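Side-chain contacts in D-alanyl-D-alanine carboxypeptidase (Enterococcus faecalis V583, PDB 5ZHF), which cleaves the C-terminal D-alanine from peptidoglycan-derived pentapeptides with the help of zinc and thereby probably contributes to vancomycin resistance: residues T100-Q103 with Q104-D108; W131-V134 with P135-E139. All blocks are in the same frame, centred on the assembly; numbering follows the deposited sequence.

Overall arrangement
Both contacts are local, between side chains three to five residues apart in one stretch, and partly buried, contact 1 being the more peripheral and exposed. Contact 1 is the N-terminal part of helix 100-116, with acidic and amide groups outside and buried Q103 and M107 inside. Contact 2 belongs to the loop between helix 121-128 and strand 145-150 and closes on a beta turn that leads to zinc ligand H140. Helical backbone bonds and charged side chains mark the first, a doubly used carbonyl the second; water bridges occur in both. The two meet where Q103 NE2 lies 2.9 Å from A133 O, joining substrate-binding residues of helix and loop, while M107 packs on V134 and Q104 on P135.

Contact 1 (T100-Q103 with Q104-D108); sequences TEKQ and QEIMD
Residues 100-103 and 104-108 form successive turns of one alpha helix, in which Q104, E105, I106 and M107 each give their backbone N-H to the carbonyl four residues earlier, T100 to Q103. The bond from I106 N to K102 O is 2.9 Å, with an N-H...O angle of 162°. On the outer surface E101 and E105 come together through their carboxylates: E101 OE2 and E105 OE2 are 2.6 Å apart, so one of the acids probably holds a proton. The two side chains cross at about a right angle and their carboxylate planes are turned 76° from each other, so the groups do not stack. E101 gets there by setting CG anti to its backbone N (chi1 177°) and then bending at chi2, whereas E105 runs extended beyond CG. The other oxygen, E105 OE1, accepts from a water at 2.6 Å, which in turn accepts from K102 NZ at 2.9 Å; this bridge links the lysine to the acid pair and would probably ease the crowding of negative charge. The aliphatic chain of K102 slants across the tip of I106, with CG, CD and CE each about 4.1 Å from I106 CD1. This is the start of helix 100-116 in the M15B peptidase domain, and Q103, on its inner side, is a substrate-binding residue. The amide of Q103 turns out of the contact: its OE1 accepts from R98 NH1, with a weak bond to S138 OG, and its NE2 donates to A133 O. Farther along, Q104 NE2 donates to D108 OD1 at 3.1 Å; the acceptor lies close to the amide plane of Q104, but the donor stands above the carboxylate plane of D108.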
ATOM      1  N   THR A 100      12.586   8.910   2.411  1.00 22.50           N
ATOM      2  CA  THR A 100      13.616   7.877   2.504  1.00 23.95           C
ATOM      3  C   THR A 100      13.956   7.549   3.954  1.00 23.57           C
ATOM      4  O   THR A 100      13.982   6.374   4.338  1.00 23.82           O
ATOM      5  CB  THR A 100      14.875   8.348   1.749  1.00 24.59           C
ATOM      6  OG1 THR A 100      14.541   8.522   0.364  1.00 26.09           O
ATOM      7  CG2 THR A 100      16.048   7.354   1.918  1.00 26.07           C
ATOM      8  N   GLU A 101      14.189   8.576   4.763  1.00 22.61           N
ATOM      9  CA  GLU A 101      14.529   8.367   6.186  1.00 22.87           C
ATOM     10  C   GLU A 101      13.382   7.697   6.954  1.00 22.48           C
ATOM     11  O   GLU A 101      13.648   6.845   7.792  1.00 21.52           O
ATOM     12  CB  GLU A 101      14.969   9.670   6.880  1.00 24.15           C
ATOM     13  CG  GLU A 101      15.275   9.564   8.386  1.00 25.86           C
ATOM     14  CD  GLU A 101      16.348   8.532   8.772  1.00 28.97           C
ATOM     15  OE1 GLU A 101      17.175   8.149   7.908  1.00 30.19           O
ATOM     16  OE2 GLU A 101      16.386   8.121   9.962  1.00 27.80           O
ATOM     17  N   LYS A 102      12.130   8.088   6.688  1.00 21.55           N
ATOM     18  CA  LYS A 102      10.989   7.451   7.377  1.00 21.86           C
ATOM     19  C   LYS A 102      10.933   5.961   7.041  1.00 20.69           C
ATOM     20  O   LYS A 102      10.780   5.109   7.952  1.00 21.47           O
ATOM     21  CB  LYS A 102       9.655   8.139   7.048  1.00 23.40           C
ATOM     22  CG  LYS A 102       8.416   7.550   7.742  1.00 24.30           C
ATOM     23  CD  LYS A 102       8.558   7.522   9.268  1.00 26.94           C
ATOM     24  CE  LYS A 102       7.244   7.562  10.041  1.00 31.52           C
ATOM     25  NZ  LYS A 102       7.399   8.283  11.351  1.00 33.16           N
ATOM     26  N   GLN A 103      11.104   5.642   5.765  1.00 20.30           N
ATOM     27  CA  GLN A 103      11.088   4.255   5.313  1.00 20.97           C
ATOM     28  C   GLN A 103      12.190   3.438   6.000  1.00 21.61           C
ATOM     29  O   GLN A 103      11.926   2.320   6.456  1.00 21.30           O
ATOM     30  CB  GLN A 103      11.227   4.150   3.788  1.00 21.43           C
ATOM     31  CG  GLN A 103      10.994   2.757   3.227  1.00 22.30           C
ATOM     32  CD  GLN A 103       9.588   2.206   3.449  1.00 22.10           C
ATOM     33  OE1 GLN A 103       8.630   2.952   3.633  1.00 21.64           O
ATOM     34  NE2 GLN A 103       9.463   0.877   3.409  1.00 20.91           N
ATOM     35  N   GLN A 104      13.398   4.005   6.065  1.00 21.83           N
ATOM     36  CA  GLN A 104      14.525   3.364   6.773  1.00 22.43           C
ATOM     37  C   GLN A 104      14.167   3.087   8.236  1.00 23.31           C
ATOM     38  O   GLN A 104      14.438   2.010   8.756  1.00 23.97           O
ATOM     39  CB  GLN A 104      15.787   4.248   6.718  1.00 24.13           C
ATOM     40  CG  GLN A 104      17.032   3.574   7.284  1.00 26.03           C
ATOM     41  CD  GLN A 104      17.511   2.473   6.379  1.00 29.50           C
ATOM     42  OE1 GLN A 104      17.973   2.746   5.272  1.00 31.53           O
ATOM     43  NE2 GLN A 104      17.347   1.222   6.807  1.00 30.48           N
ATOM     44  N   GLU A 105      13.558   4.059   8.899  1.00 21.41           N
ATOM     45  CA  GLU A 105      13.204   3.917  10.314  1.00 21.76           C
ATOM     46  C   GLU A 105      12.152   2.827  10.540  1.00 23.12           C
ATOM     47  O   GLU A 105      12.247   2.048  11.500  1.00 23.46           O
ATOM     48  CB  GLU A 105      12.721   5.255  10.882  1.00 22.77           C
ATOM     49  CG  GLU A 105      13.836   6.285  10.972  1.00 21.95           C
ATOM     50  CD  GLU A 105      13.373   7.678  11.359  1.00 23.88           C
ATOM     51  OE1 GLU A 105      12.186   7.856  11.707  1.00 24.87           O
ATOM     52  OE2 GLU A 105      14.220   8.599  11.323  1.00 24.86           O
ATOM     53  N   ILE A 106      11.172   2.793   9.667  1.00 22.14           N
ATOM     54  CA  ILE A 106      10.156   1.784   9.757  1.00 23.48           C
ATOM     55  C   ILE A 106      10.780   0.423   9.509  1.00 24.14           C
ATOM     56  O   ILE A 106      10.476  -0.490  10.191  1.00 24.87           O
ATOM     57  CB  ILE A 106       8.978   2.074   8.823  1.00 25.19           C
ATOM     58  CG1 ILE A 106       8.280   3.313   9.313  1.00 26.26           C
ATOM     59  CG2 ILE A 106       8.024   0.901   8.777  1.00 26.69           C
ATOM     60  CD1 ILE A 106       7.118   3.740   8.476  1.00 27.68           C
HETATM   61  N   MSE A 107      11.683   0.326   8.536  1.00 25.77           N
HETATM   62  CA  MSE A 107      12.351  -0.934   8.238  1.00 27.77           C
HETATM   63  C   MSE A 107      13.207  -1.412   9.388  1.00 25.88           C
HETATM   64  O   MSE A 107      13.204  -2.622   9.701  1.00 26.23           O
HETATM   65  CB  MSE A 107      13.226  -0.760   7.001  1.00 32.37           C
HETATM   66  CG  MSE A 107      13.926  -2.064   6.639  1.00 41.99           C
HETATM   67 SE   MSE A 107      15.028  -1.794   5.028  1.00 58.80          SE
HETATM   68  CE  MSE A 107      15.738  -3.625   4.872  1.00 50.24           C
ATOM     69  N   ASP A 108      13.933  -0.493  10.020  1.00 25.89           N
ATOM     70  CA  ASP A 108      14.791  -0.797  11.141  1.00 25.56           C
ATOM     71  C   ASP A 108      14.000  -1.250  12.345  1.00 25.24           C
ATOM     72  O   ASP A 108      14.410  -2.109  13.051  1.00 23.55           O
ATOM     73  CB  ASP A 108      15.632   0.420  11.498  1.00 26.85           C
ATOM     74  CG  ASP A 108      16.682   0.727  10.478  1.00 27.33           C
ATOM     75  OD1 ASP A 108      16.923  -0.065   9.584  1.00 31.02           O
ATOM     76  OD2 ASP A 108      17.275   1.776  10.604  1.00 28.94           O
TER
HETATM   77  O   HOH W   1       9.817   7.523  12.744  1.00 32.89           O

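Contact 2 (W131-V134 with P135-E139); sequences WVAV and PGTSE
The flat peptide carbonyl of V134 takes two donors from T137, both in its plane. T137 N approaches V134 O at 3.0 Å, with a C=O...N angle of 157°, and T137 OG1 comes in on a lone pair at 2.7 Å, with a C=O...O angle of 132°. The pyrrolidine ring of P135 follows on the same peptide, and V134 CB packs against P135 CD at 3.6 Å; beyond the contact this ring rests on Q104 and M107 of helix 100-116. OG1 reaches the same oxygen because it sits between the backbone N and carbonyl carbon of T137 (chi1 66°), which puts CG2 beside V134 CG2. The backbone bond closes a type II beta turn from V134 to T137, with P135 and G136 at its corners, and the hydroxyl bond reinforces it; G136 has the positive phi expected at the third position of such a turn. Water adds a further tie between the same residues, accepting from V134 N at 2.7 Å and donating to T137 OG1. The methyl of A133 points into the bend, where CB lies 3.4 Å from T137 OG1 and 4.0 Å from S138 CB, so the turn brings A133 and S138, two substrate-binding residues, side by side. Another water connects them, accepting from A133 N at 3.3 Å and also bonded to S138 OG. That hydroxyl bonds to the backbone N of the zinc ligand H140, while E139 next to it bonds to H193, another zinc ligand, and forms salt bridges with R176 and R195.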
ATOM      1  N   TRP A 131       7.858  -7.713   4.788  1.00 26.23           N
ATOM      2  CA  TRP A 131       6.870  -6.755   5.295  1.00 25.95           C
ATOM      3  C   TRP A 131       7.119  -5.300   4.936  1.00 25.87           C
ATOM      4  O   TRP A 131       6.176  -4.574   4.623  1.00 25.48           O
ATOM      5  CB  TRP A 131       6.805  -6.838   6.829  1.00 27.44           C
ATOM      6  CG  TRP A 131       6.383  -8.183   7.349  1.00 27.43           C
ATOM      7  CD1 TRP A 131       7.201  -9.135   7.877  1.00 28.80           C
ATOM      8  CD2 TRP A 131       5.054  -8.722   7.399  1.00 27.70           C
ATOM      9  NE1 TRP A 131       6.467 -10.236   8.252  1.00 30.48           N
ATOM     10  CE2 TRP A 131       5.150 -10.014   7.961  1.00 28.34           C
ATOM     11  CE3 TRP A 131       3.792  -8.250   7.000  1.00 27.88           C
ATOM     12  CZ2 TRP A 131       4.024 -10.830   8.170  1.00 28.84           C
ATOM     13  CZ3 TRP A 131       2.680  -9.062   7.188  1.00 28.86           C
ATOM     14  CH2 TRP A 131       2.811 -10.345   7.774  1.00 28.52           C
ATOM     15  N   VAL A 132       8.372  -4.858   5.017  1.00 24.87           N
ATOM     16  CA  VAL A 132       8.729  -3.449   4.859  1.00 25.97           C
ATOM     17  C   VAL A 132       9.842  -3.382   3.831  1.00 28.90           C
ATOM     18  O   VAL A 132      10.875  -4.032   3.988  1.00 30.79           O
ATOM     19  CB  VAL A 132       9.231  -2.829   6.179  1.00 27.62           C
ATOM     20  CG1 VAL A 132       9.549  -1.340   6.001  1.00 28.88           C
ATOM     21  CG2 VAL A 132       8.211  -3.017   7.309  1.00 26.72           C
ATOM     22  N   ALA A 133       9.646  -2.560   2.809  1.00 24.99           N
ATOM     23  CA  ALA A 133      10.576  -2.482   1.693  1.00 25.85           C
ATOM     24  C   ALA A 133      11.830  -1.683   2.057  1.00 26.05           C
ATOM     25  O   ALA A 133      11.777  -0.774   2.909  1.00 25.41           O
ATOM     26  CB  ALA A 133       9.865  -1.876   0.499  1.00 25.75           C
ATOM     27  N   VAL A 134      12.967  -2.004   1.429  1.00 26.87           N
ATOM     28  CA  VAL A 134      14.174  -1.204   1.659  1.00 28.01           C
ATOM     29  C   VAL A 134      13.918   0.174   1.067  1.00 26.26           C
ATOM     30  O   VAL A 134      13.214   0.287   0.052  1.00 27.08           O
ATOM     31  CB  VAL A 134      15.499  -1.823   1.097  1.00 31.66           C
ATOM     32  CG1 VAL A 134      15.709  -3.252   1.606  1.00 31.57           C
ATOM     33  CG2 VAL A 134      15.573  -1.769  -0.414  1.00 31.76           C
ATOM     34  N   PRO A 135      14.480   1.223   1.679  1.00 28.15           N
ATOM     35  CA  PRO A 135      14.254   2.543   1.091  1.00 28.53           C
ATOM     36  C   PRO A 135      14.593   2.608  -0.397  1.00 28.26           C
ATOM     37  O   PRO A 135      15.581   2.019  -0.861  1.00 28.63           O
ATOM     38  CB  PRO A 135      15.155   3.456   1.927  1.00 28.68           C
ATOM     39  CG  PRO A 135      15.251   2.762   3.232  1.00 27.94           C
ATOM     40  CD  PRO A 135      15.330   1.316   2.880  1.00 28.12           C
ATOM     41  N   GLY A 136      13.727   3.287  -1.137  1.00 27.10           N
ATOM     42  CA  GLY A 136      13.791   3.343  -2.590  1.00 26.46           C
ATOM     43  C   GLY A 136      12.925   2.343  -3.304  1.00 26.83           C
ATOM     44  O   GLY A 136      12.746   2.460  -4.512  1.00 27.23           O
ATOM     45  N   THR A 137      12.384   1.346  -2.583  1.00 24.12           N
ATOM     46  CA  THR A 137      11.569   0.317  -3.186  1.00 23.68           C
ATOM     47  C   THR A 137      10.185   0.211  -2.561  1.00 21.87           C
ATOM     48  O   THR A 137       9.488  -0.751  -2.838  1.00 23.53           O
ATOM     49  CB  THR A 137      12.263  -1.067  -3.115  1.00 23.87           C
ATOM     50  OG1 THR A 137      12.387  -1.504  -1.751  1.00 25.52           O
ATOM     51  CG2 THR A 137      13.640  -0.990  -3.730  1.00 24.64           C
ATOM     52  N   SER A 138       9.771   1.216  -1.766  1.00 21.72           N
ATOM     53  CA  SER A 138       8.426   1.226  -1.184  1.00 20.39           C
ATOM     54  C   SER A 138       7.490   2.048  -2.040  1.00 20.46           C
ATOM     55  O   SER A 138       7.822   3.167  -2.413  1.00 20.56           O
ATOM     56  CB  SER A 138       8.419   1.876   0.199  1.00 21.00           C
ATOM     57  OG  SER A 138       7.084   1.877   0.699  1.00 20.62           O
ATOM     58  N   GLU A 139       6.286   1.536  -2.279  1.00 19.02           N
ATOM     59  CA  GLU A 139       5.249   2.325  -2.882  1.00 20.01           C
ATOM     60  C   GLU A 139       4.904   3.542  -2.035  1.00 19.41           C
ATOM     61  O   GLU A 139       4.353   4.499  -2.554  1.00 20.26           O
ATOM     62  CB  GLU A 139       3.964   1.532  -3.077  1.00 20.61           C
ATOM     63  CG  GLU A 139       4.038   0.445  -4.110  1.00 20.74           C
ATOM     64  CD  GLU A 139       2.693  -0.173  -4.387  1.00 20.76           C
ATOM     65  OE1 GLU A 139       1.838  -0.262  -3.466  1.00 19.60           O
ATOM     66  OE2 GLU A 139       2.467  -0.570  -5.545  1.00 20.60           O
TER
HETATM   67  O   HOH W   2       6.878  -0.811   2.502  1.00 14.52           O
HETATM   68  O   HOH W   3      12.977  -3.993  -0.323  1.00 40.08           O